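PDB 1NR9: protein YCGM from Escherichia coli, which is of unknown function but belongs to the fumarylacetoacetate hydrolase (FAH) family and holds a magnesium ion. Local coordinates for residues A[83-88]-A[178-183]; A[146-151]-A[210-215]. All blocks are in the same frame, centred on the assembly; numbering follows the deposited sequence.

Contact 1: A[83-88]-A[178-183]; sequences LRQATE and MSKFFT
Arg84 and Gln85 reach over the loop 178-183 side by side and converge on the carbonyls of Ser179 and Lys180. The arginine chain leaves with CG anti to the backbone N (chi1 173°) and bends at chi2, which carries CD past CB of Thr183, the two side chains crossing at about a right angle. NH1 ends 3.0 Å from Ser179 O, which lies oblique to the guanidinium, while the carbonyl carbon of Phe181 and the amide N of Phe182 lie at its edge. Gln85 NE2 sits over the centre of one guanidinium face, 3.3 Å above the plane, and the Gln85 side chain crosses that of Lys180 nearly perpendicularly. The backbone N of Gln85 donates to Ser179 O at 3.2 Å, a straight bond that meets the oxygen from above the carbonyl plane. Ser179 OG is hydrogen-bonded to Ala176 O in the helix before it. Thr183 N is hydrogen-bonded to Asp127 of the second subunit, and Arg84 makes a long, weak ion pair with the same residue. Two loops meet here at the subunit interface of this FAH-family fold: one leads into helix 88-94, with Thr87 at its N-cap, and the other follows helix 171-178.

Contact 2: A[146-151]-A[210-215]; sequences QNTTLS and TFDGHS
Asp212 turns its carboxylate back onto Thr148 and Thr149. Its CB rests against the methyl of Thr148, 3.4 Å from CG2, and CG lies close to both branches of that threonine. At the tip the oxygens part: OD1 accepts from Thr148 OG1 at 2.6 Å, and OD2 takes the amide N of Thr149 at 2.7 Å, nearly straight (176°). Both donors hold the carboxylate from one face, above its plane, but the residue is poorly ordered and its rotation less certain. Thr148 (chi1 -79°) has OG1 beside its own backbone N and CG2 anti to it, and CG2 meets the edge of the Phe211 ring. Asp144 O is a second acceptor within reach of OG1, so the two oxygens would have to compete for its single proton. Asp212 belongs to a type I' turn running from Phe211 to His214, the tight link of the beta hairpin formed by strands 206-211 and 214-219, and strand 149-154 pairs antiparallel with the first of these. Leu150 and Phe211 form a non-hydrogen-bonded pair, CD2 of Leu150 touching CB of Phe211 at 3.5 Å, and both side chains pack on Val100 of strand 95-102. Ser151 and Thr210 are the hydrogen-bonded pair beyond: Ser151 N reaches Thr210 O at 2.8 Å in the carbonyl plane, while Thr210 N returns a bond to Ser151 O at 2.7 Å.

In the fold
From the N terminus, the chain passes through strand 69-79 into the loop 83-88, where contact 1 opens. It then builds helix 88-94, strand 95-102, the helices that follow and strand 130-137 before reaching 146-151, the first half of contact 2. Strands 149-154 and 157-163 and helix 171-178 lead on to 178-183, which closes contact 1 across 89 intervening residues. Contact 2 closes last, at 210-215, so the two closures cross along the chain. Their centres are about 26 Å apart and they do not touch. Contact 1 ties the loop entering helix 88-94 to the loop leaving helix 171-178, beside the second subunit; contact 2 joins neighbouring strands of the four-stranded antiparallel sheet, where no other chain touches its segments.

Contact 1: A[83-88]-A[178-183]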
ATOM      1  N   LEU A  83       5.883  -6.059 -14.641  1.00 26.83           N
ATOM      2  CA  LEU A  83       7.180  -5.407 -14.762  1.00 25.84           C
ATOM      3  C   LEU A  83       7.979  -5.508 -13.464  1.00 30.52           C
ATOM      4  O   LEU A  83       7.569  -4.976 -12.433  1.00 32.13           O
ATOM      5  CB  LEU A  83       6.979  -3.924 -15.080  1.00 23.63           C
ATOM      6  CG  LEU A  83       6.113  -3.475 -16.266  1.00 20.51           C
ATOM      7  CD1 LEU A  83       5.802  -2.001 -16.125  1.00 16.22           C
ATOM      8  CD2 LEU A  83       6.833  -3.740 -17.581  1.00 16.02           C
ATOM      9  N   ARG A  84       9.118  -6.192 -13.514  1.00 33.96           N
ATOM     10  CA  ARG A  84       9.985  -6.341 -12.349  1.00 34.65           C
ATOM     11  C   ARG A  84      11.377  -5.960 -12.818  1.00 35.10           C
ATOM     12  O   ARG A  84      11.863  -6.521 -13.805  1.00 33.34           O
ATOM     13  CB  ARG A  84       9.986  -7.785 -11.844  1.00 36.93           C
ATOM     14  CG  ARG A  84      10.999  -8.044 -10.733  1.00 45.33           C
ATOM     15  CD  ARG A  84      10.889  -6.979  -9.642  1.00 57.27           C
ATOM     16  NE  ARG A  84      11.841  -7.154  -8.542  1.00 63.87           N
ATOM     17  CZ  ARG A  84      11.970  -6.303  -7.525  1.00 65.10           C
ATOM     18  NH1 ARG A  84      11.210  -5.215  -7.469  1.00 62.43           N
ATOM     19  NH2 ARG A  84      12.854  -6.544  -6.559  1.00 64.85           N
ATOM     20  N   GLN A  85      12.006  -4.999 -12.129  1.00 36.16           N
ATOM     21  CA  GLN A  85      13.349  -4.536 -12.500  1.00 38.93           C
ATOM     22  C   GLN A  85      13.400  -4.410 -14.029  1.00 37.71           C
ATOM     23  O   GLN A  85      14.395  -4.743 -14.658  1.00 38.63           O
ATOM     24  CB  GLN A  85      14.409  -5.550 -12.051  1.00 41.02           C
ATOM     25  CG  GLN A  85      14.432  -5.883 -10.565  1.00 46.41           C
ATOM     26  CD  GLN A  85      15.090  -4.808  -9.732  1.00 52.37           C
ATOM     27  OE1 GLN A  85      16.227  -4.412  -9.987  1.00 55.14           O
ATOM     28  NE2 GLN A  85      14.381  -4.330  -8.721  1.00 58.42           N
ATOM     29  N   ALA A  86      12.312  -3.924 -14.606  1.00 37.86           N
ATOM     30  CA  ALA A  86      12.166  -3.797 -16.050  1.00 36.81           C
ATOM     31  C   ALA A  86      12.989  -2.746 -16.780  1.00 36.56           C
ATOM     32  O   ALA A  86      13.437  -1.757 -16.201  1.00 35.62           O
ATOM     33  CB  ALA A  86      10.697  -3.588 -16.373  1.00 37.98           C
ATOM     34  N   THR A  87      13.162  -2.980 -18.077  1.00 37.17           N
ATOM     35  CA  THR A  87      13.881  -2.067 -18.957  1.00 36.80           C
ATOM     36  C   THR A  87      12.800  -1.205 -19.607  1.00 38.70           C
ATOM     37  O   THR A  87      11.630  -1.598 -19.664  1.00 37.52           O
ATOM     38  CB  THR A  87      14.625  -2.814 -20.090  1.00 35.21           C
ATOM     39  OG1 THR A  87      13.681  -3.221 -21.089  1.00 36.64           O
ATOM     40  CG2 THR A  87      15.335  -4.044 -19.554  1.00 31.99           C
ATOM     41  N   GLU A  88      13.186  -0.043 -20.112  1.00 38.60           N
ATOM     42  CA  GLU A  88      12.223   0.843 -20.735  1.00 39.66           C
ATOM     43  C   GLU A  88      11.500   0.182 -21.887  1.00 43.02           C
ATOM     44  O   GLU A  88      10.329   0.481 -22.120  1.00 44.52           O
ATOM     45  CB  GLU A  88      12.898   2.118 -21.207  1.00 38.41           C
ATOM     46  CG  GLU A  88      13.674   2.803 -20.111  1.00 36.76           C
ATOM     47  CD  GLU A  88      13.891   4.276 -20.395  1.00 40.53           C
ATOM     48  OE1 GLU A  88      13.815   4.673 -21.589  1.00 41.31           O
ATOM     49  OE2 GLU A  88      14.146   5.031 -19.425  1.00 41.76           O
HETATM   50  N   MSE A 178      10.248   2.630 -10.750  1.00 20.97           N
HETATM   51  CA  MSE A 178       9.327   2.058  -9.775  1.00 21.54           C
HETATM   52  C   MSE A 178       9.500   0.554  -9.665  1.00 21.71           C
HETATM   53  O   MSE A 178       9.624   0.022  -8.567  1.00 20.89           O
HETATM   54  CB  MSE A 178       7.877   2.360 -10.158  1.00 20.48           C
HETATM   55  CG  MSE A 178       7.505   3.829 -10.030  1.00 22.79           C
HETATM   56 SE   MSE A 178       5.737   4.280 -10.700  0.95 25.58          SE
HETATM   57  CE  MSE A 178       5.430   5.817  -9.546  1.00 16.19           C
ATOM     58  N   SER A 179       9.506  -0.130 -10.805  1.00 24.10           N
ATOM     59  CA  SER A 179       9.635  -1.580 -10.812  1.00 27.13           C
ATOM     60  C   SER A 179      10.830  -2.082 -10.023  1.00 29.32           C
ATOM     61  O   SER A 179      10.888  -3.260  -9.671  1.00 29.00           O
ATOM     62  CB  SER A 179       9.700  -2.113 -12.246  1.00 27.15           C
ATOM     63  OG  SER A 179      10.811  -1.591 -12.944  1.00 29.23           O
ATOM     64  N   LYS A 180      11.780  -1.195  -9.738  1.00 32.60           N
ATOM     65  CA  LYS A 180      12.961  -1.591  -8.978  1.00 33.73           C
ATOM     66  C   LYS A 180      12.635  -2.002  -7.543  1.00 32.10           C
ATOM     67  O   LYS A 180      13.269  -2.902  -6.994  1.00 35.10           O
ATOM     68  CB  LYS A 180      13.988  -0.466  -8.958  1.00 36.94           C
ATOM     69  CG  LYS A 180      14.985  -0.509 -10.099  1.00 45.60           C
ATOM     70  CD  LYS A 180      16.015   0.604  -9.937  1.00 53.38           C
ATOM     71  CE  LYS A 180      16.737   0.505  -8.589  1.00 58.68           C
ATOM     72  NZ  LYS A 180      17.515   1.736  -8.225  1.00 59.51           N
ATOM     73  N   PHE A 181      11.645  -1.353  -6.938  1.00 28.34           N
ATOM     74  CA  PHE A 181      11.266  -1.664  -5.565  1.00 24.90           C
ATOM     75  C   PHE A 181      10.012  -2.525  -5.483  1.00 22.85           C
ATOM     76  O   PHE A 181       9.910  -3.404  -4.621  1.00 22.56           O
ATOM     77  CB  PHE A 181      11.067  -0.376  -4.782  1.00 27.61           C
ATOM     78  CG  PHE A 181      12.179   0.609  -4.970  1.00 29.67           C
ATOM     79  CD1 PHE A 181      12.288   1.334  -6.155  1.00 28.50           C
ATOM     80  CD2 PHE A 181      13.145   0.783  -3.980  1.00 28.34           C
ATOM     81  CE1 PHE A 181      13.342   2.213  -6.353  1.00 28.90           C
ATOM     82  CE2 PHE A 181      14.201   1.656  -4.166  1.00 26.62           C
ATOM     83  CZ  PHE A 181      14.303   2.375  -5.354  1.00 29.58           C
ATOM     84  N   PHE A 182       9.062  -2.289  -6.378  1.00 20.37           N
ATOM     85  CA  PHE A 182       7.838  -3.065  -6.361  1.00 18.45           C
ATOM     86  C   PHE A 182       7.521  -3.580  -7.745  1.00 20.84           C
ATOM     87  O   PHE A 182       7.542  -2.819  -8.714  1.00 23.76           O
ATOM     88  CB  PHE A 182       6.664  -2.215  -5.880  1.00 13.43           C
ATOM     89  CG  PHE A 182       7.068  -1.016  -5.069  1.00 13.81           C
ATOM     90  CD1 PHE A 182       6.982   0.259  -5.611  1.00 11.15           C
ATOM     91  CD2 PHE A 182       7.563  -1.164  -3.769  1.00 12.37           C
ATOM     92  CE1 PHE A 182       7.380   1.353  -4.873  1.00 12.05           C
ATOM     93  CE2 PHE A 182       7.963  -0.072  -3.025  1.00  6.14           C
ATOM     94  CZ  PHE A 182       7.876   1.184  -3.571  1.00 10.76           C
ATOM     95  N   THR A 183       7.220  -4.868  -7.843  1.00 18.11           N
ATOM     96  CA  THR A 183       6.879  -5.440  -9.131  1.00 22.47           C
ATOM     97  C   THR A 183       5.467  -4.989  -9.485  1.00 21.68           C
ATOM     98  O   THR A 183       4.553  -5.151  -8.682  1.00 23.72           O
ATOM     99  CB  THR A 183       6.915  -6.963  -9.083  1.00 24.11           C
ATOM    100  OG1 THR A 183       6.233  -7.484 -10.224  1.00 29.28           O
ATOM    101  CG2 THR A 183       6.231  -7.462  -7.840  1.00 31.69           C
TER

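Contact 2: A[146-151]-A[210-215]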
ATOM      1  N   GLN A 146       3.497  11.929 -23.217  1.00 31.70           N
ATOM      2  CA  GLN A 146       4.539  12.743 -22.604  1.00 32.07           C
ATOM      3  C   GLN A 146       4.340  14.229 -22.822  1.00 33.95           C
ATOM      4  O   GLN A 146       5.073  15.059 -22.265  1.00 35.18           O
ATOM      5  CB  GLN A 146       5.916  12.341 -23.111  1.00 28.66           C
ATOM      6  CG  GLN A 146       7.021  12.860 -22.221  1.00 30.90           C
ATOM      7  CD  GLN A 146       6.906  12.331 -20.796  1.00 33.75           C
ATOM      8  OE1 GLN A 146       7.133  11.138 -20.544  1.00 37.55           O
ATOM      9  NE2 GLN A 146       6.539  13.208 -19.860  1.00 28.15           N
ATOM     10  N   ASN A 147       3.347  14.566 -23.638  1.00 35.24           N
ATOM     11  CA  ASN A 147       3.038  15.964 -23.918  1.00 35.34           C
ATOM     12  C   ASN A 147       1.525  16.149 -23.987  1.00 35.80           C
ATOM     13  O   ASN A 147       0.971  16.616 -24.987  1.00 33.00           O
ATOM     14  CB  ASN A 147       3.698  16.403 -25.221  1.00 33.12           C
ATOM     15  CG  ASN A 147       3.588  17.896 -25.450  1.00 30.47           C
ATOM     16  OD1 ASN A 147       3.764  18.701 -24.527  1.00 27.13           O
ATOM     17  ND2 ASN A 147       3.309  18.278 -26.691  1.00 31.84           N
ATOM     18  N   THR A 148       0.881  15.773 -22.885  1.00 37.77           N
ATOM     19  CA  THR A 148      -0.561  15.847 -22.728  1.00 38.71           C
ATOM     20  C   THR A 148      -0.967  16.918 -21.713  1.00 38.39           C
ATOM     21  O   THR A 148      -0.252  17.185 -20.742  1.00 35.86           O
ATOM     22  CB  THR A 148      -1.121  14.465 -22.296  1.00 38.64           C
ATOM     23  OG1 THR A 148      -1.198  13.611 -23.443  1.00 38.50           O
ATOM     24  CG2 THR A 148      -2.493  14.595 -21.662  1.00 40.14           C
ATOM     25  N   THR A 149      -2.126  17.523 -21.968  1.00 38.11           N
ATOM     26  CA  THR A 149      -2.691  18.578 -21.135  1.00 37.67           C
ATOM     27  C   THR A 149      -3.461  18.054 -19.924  1.00 37.13           C
ATOM     28  O   THR A 149      -4.307  17.174 -20.057  1.00 36.82           O
ATOM     29  CB  THR A 149      -3.621  19.464 -21.992  1.00 38.38           C
ATOM     30  OG1 THR A 149      -2.861  20.555 -22.520  1.00 37.36           O
ATOM     31  CG2 THR A 149      -4.809  19.988 -21.182  1.00 38.55           C
ATOM     32  N   LEU A 150      -3.163  18.605 -18.748  1.00 37.50           N
ATOM     33  CA  LEU A 150      -3.836  18.218 -17.504  1.00 37.63           C
ATOM     34  C   LEU A 150      -4.430  19.448 -16.822  1.00 36.31           C
ATOM     35  O   LEU A 150      -3.729  20.434 -16.589  1.00 38.00           O
ATOM     36  CB  LEU A 150      -2.856  17.552 -16.535  1.00 38.71           C
ATOM     37  CG  LEU A 150      -2.277  16.185 -16.893  1.00 41.81           C
ATOM     38  CD1 LEU A 150      -1.301  15.755 -15.806  1.00 41.27           C
ATOM     39  CD2 LEU A 150      -3.412  15.159 -17.045  1.00 42.38           C
ATOM     40  N   SER A 151      -5.716  19.399 -16.496  1.00 33.65           N
ATOM     41  CA  SER A 151      -6.354  20.538 -15.843  1.00 32.41           C
ATOM     42  C   SER A 151      -7.447  20.134 -14.872  1.00 30.15           C
ATOM     43  O   SER A 151      -8.106  19.102 -15.052  1.00 29.25           O
ATOM     44  CB  SER A 151      -6.943  21.485 -16.886  1.00 32.55           C
ATOM     45  OG  SER A 151      -7.895  20.811 -17.687  1.00 38.67           O
ATOM     46  N   THR A 210      -9.552  17.290 -16.501  1.00 28.79           N
ATOM     47  CA  THR A 210      -9.354  17.201 -17.944  1.00 30.86           C
ATOM     48  C   THR A 210      -7.967  16.810 -18.387  1.00 32.02           C
ATOM     49  O   THR A 210      -6.977  17.310 -17.856  1.00 32.97           O
ATOM     50  CB  THR A 210      -9.663  18.541 -18.611  1.00 30.42           C
ATOM     51  OG1 THR A 210     -11.075  18.743 -18.628  1.00 34.28           O
ATOM     52  CG2 THR A 210      -9.127  18.575 -20.027  1.00 32.99           C
ATOM     53  N   PHE A 211      -7.895  15.924 -19.373  1.00 34.56           N
ATOM     54  CA  PHE A 211      -6.607  15.528 -19.913  1.00 37.87           C
ATOM     55  C   PHE A 211      -6.768  15.280 -21.406  1.00 41.81           C
ATOM     56  O   PHE A 211      -7.650  14.528 -21.833  1.00 43.31           O
ATOM     57  CB  PHE A 211      -6.033  14.310 -19.159  1.00 34.95           C
ATOM     58  CG  PHE A 211      -6.505  12.970 -19.663  1.00 32.62           C
ATOM     59  CD1 PHE A 211      -5.691  12.199 -20.491  1.00 31.55           C
ATOM     60  CD2 PHE A 211      -7.750  12.468 -19.299  1.00 29.43           C
ATOM     61  CE1 PHE A 211      -6.116  10.944 -20.953  1.00 28.70           C
ATOM     62  CE2 PHE A 211      -8.180  11.215 -19.756  1.00 28.22           C
ATOM     63  CZ  PHE A 211      -7.358  10.454 -20.584  1.00 26.72           C
ATOM     64  N   ASP A 212      -5.940  15.979 -22.184  1.00 46.21           N
ATOM     65  CA  ASP A 212      -5.922  15.912 -23.646  1.00 49.63           C
ATOM     66  C   ASP A 212      -7.236  15.629 -24.359  1.00 46.79           C
ATOM     67  O   ASP A 212      -7.456  14.533 -24.881  1.00 46.93           O
ATOM     68  CB  ASP A 212      -4.877  14.904 -24.124  1.00 61.61           C
ATOM     69  CG  ASP A 212      -3.562  15.564 -24.501  1.00 73.82           C
ATOM     70  OD1 ASP A 212      -2.699  14.878 -25.094  1.00 83.29           O
ATOM     71  OD2 ASP A 212      -3.394  16.769 -24.202  1.00 82.69           O
ATOM     72  N   GLY A 213      -8.110  16.623 -24.385  1.00 43.85           N
ATOM     73  CA  GLY A 213      -9.371  16.455 -25.084  1.00 42.33           C
ATOM     74  C   GLY A 213     -10.467  15.685 -24.373  1.00 41.27           C
ATOM     75  O   GLY A 213     -11.552  15.496 -24.933  1.00 40.27           O
ATOM     76  N   HIS A 214     -10.206  15.245 -23.145  1.00 38.69           N
ATOM     77  CA  HIS A 214     -11.204  14.499 -22.392  1.00 36.11           C
ATOM     78  C   HIS A 214     -11.538  15.142 -21.052  1.00 36.42           C
ATOM     79  O   HIS A 214     -10.640  15.558 -20.300  1.00 36.59           O
ATOM     80  CB  HIS A 214     -10.715  13.072 -22.187  1.00 36.41           C
ATOM     81  CG  HIS A 214     -10.639  12.286 -23.455  1.00 37.91           C
ATOM     82  ND1 HIS A 214     -11.760  11.815 -24.103  1.00 37.67           N
ATOM     83  CD2 HIS A 214      -9.581  11.917 -24.215  1.00 39.30           C
ATOM     84  CE1 HIS A 214     -11.399  11.187 -25.208  1.00 39.26           C
ATOM     85  NE2 HIS A 214     -10.081  11.235 -25.299  1.00 40.14           N
ATOM     86  N   SER A 215     -12.834  15.224 -20.756  1.00 35.68           N
ATOM     87  CA  SER A 215     -13.284  15.820 -19.508  1.00 35.25           C
ATOM     88  C   SER A 215     -14.392  15.048 -18.827  1.00 36.18           C
ATOM     89  O   SER A 215     -15.191  14.361 -19.466  1.00 39.20           O
ATOM     90  CB  SER A 215     -13.766  17.247 -19.738  1.00 33.01           C
ATOM     91  OG  SER A 215     -12.742  18.046 -20.286  1.00 36.68           O
TER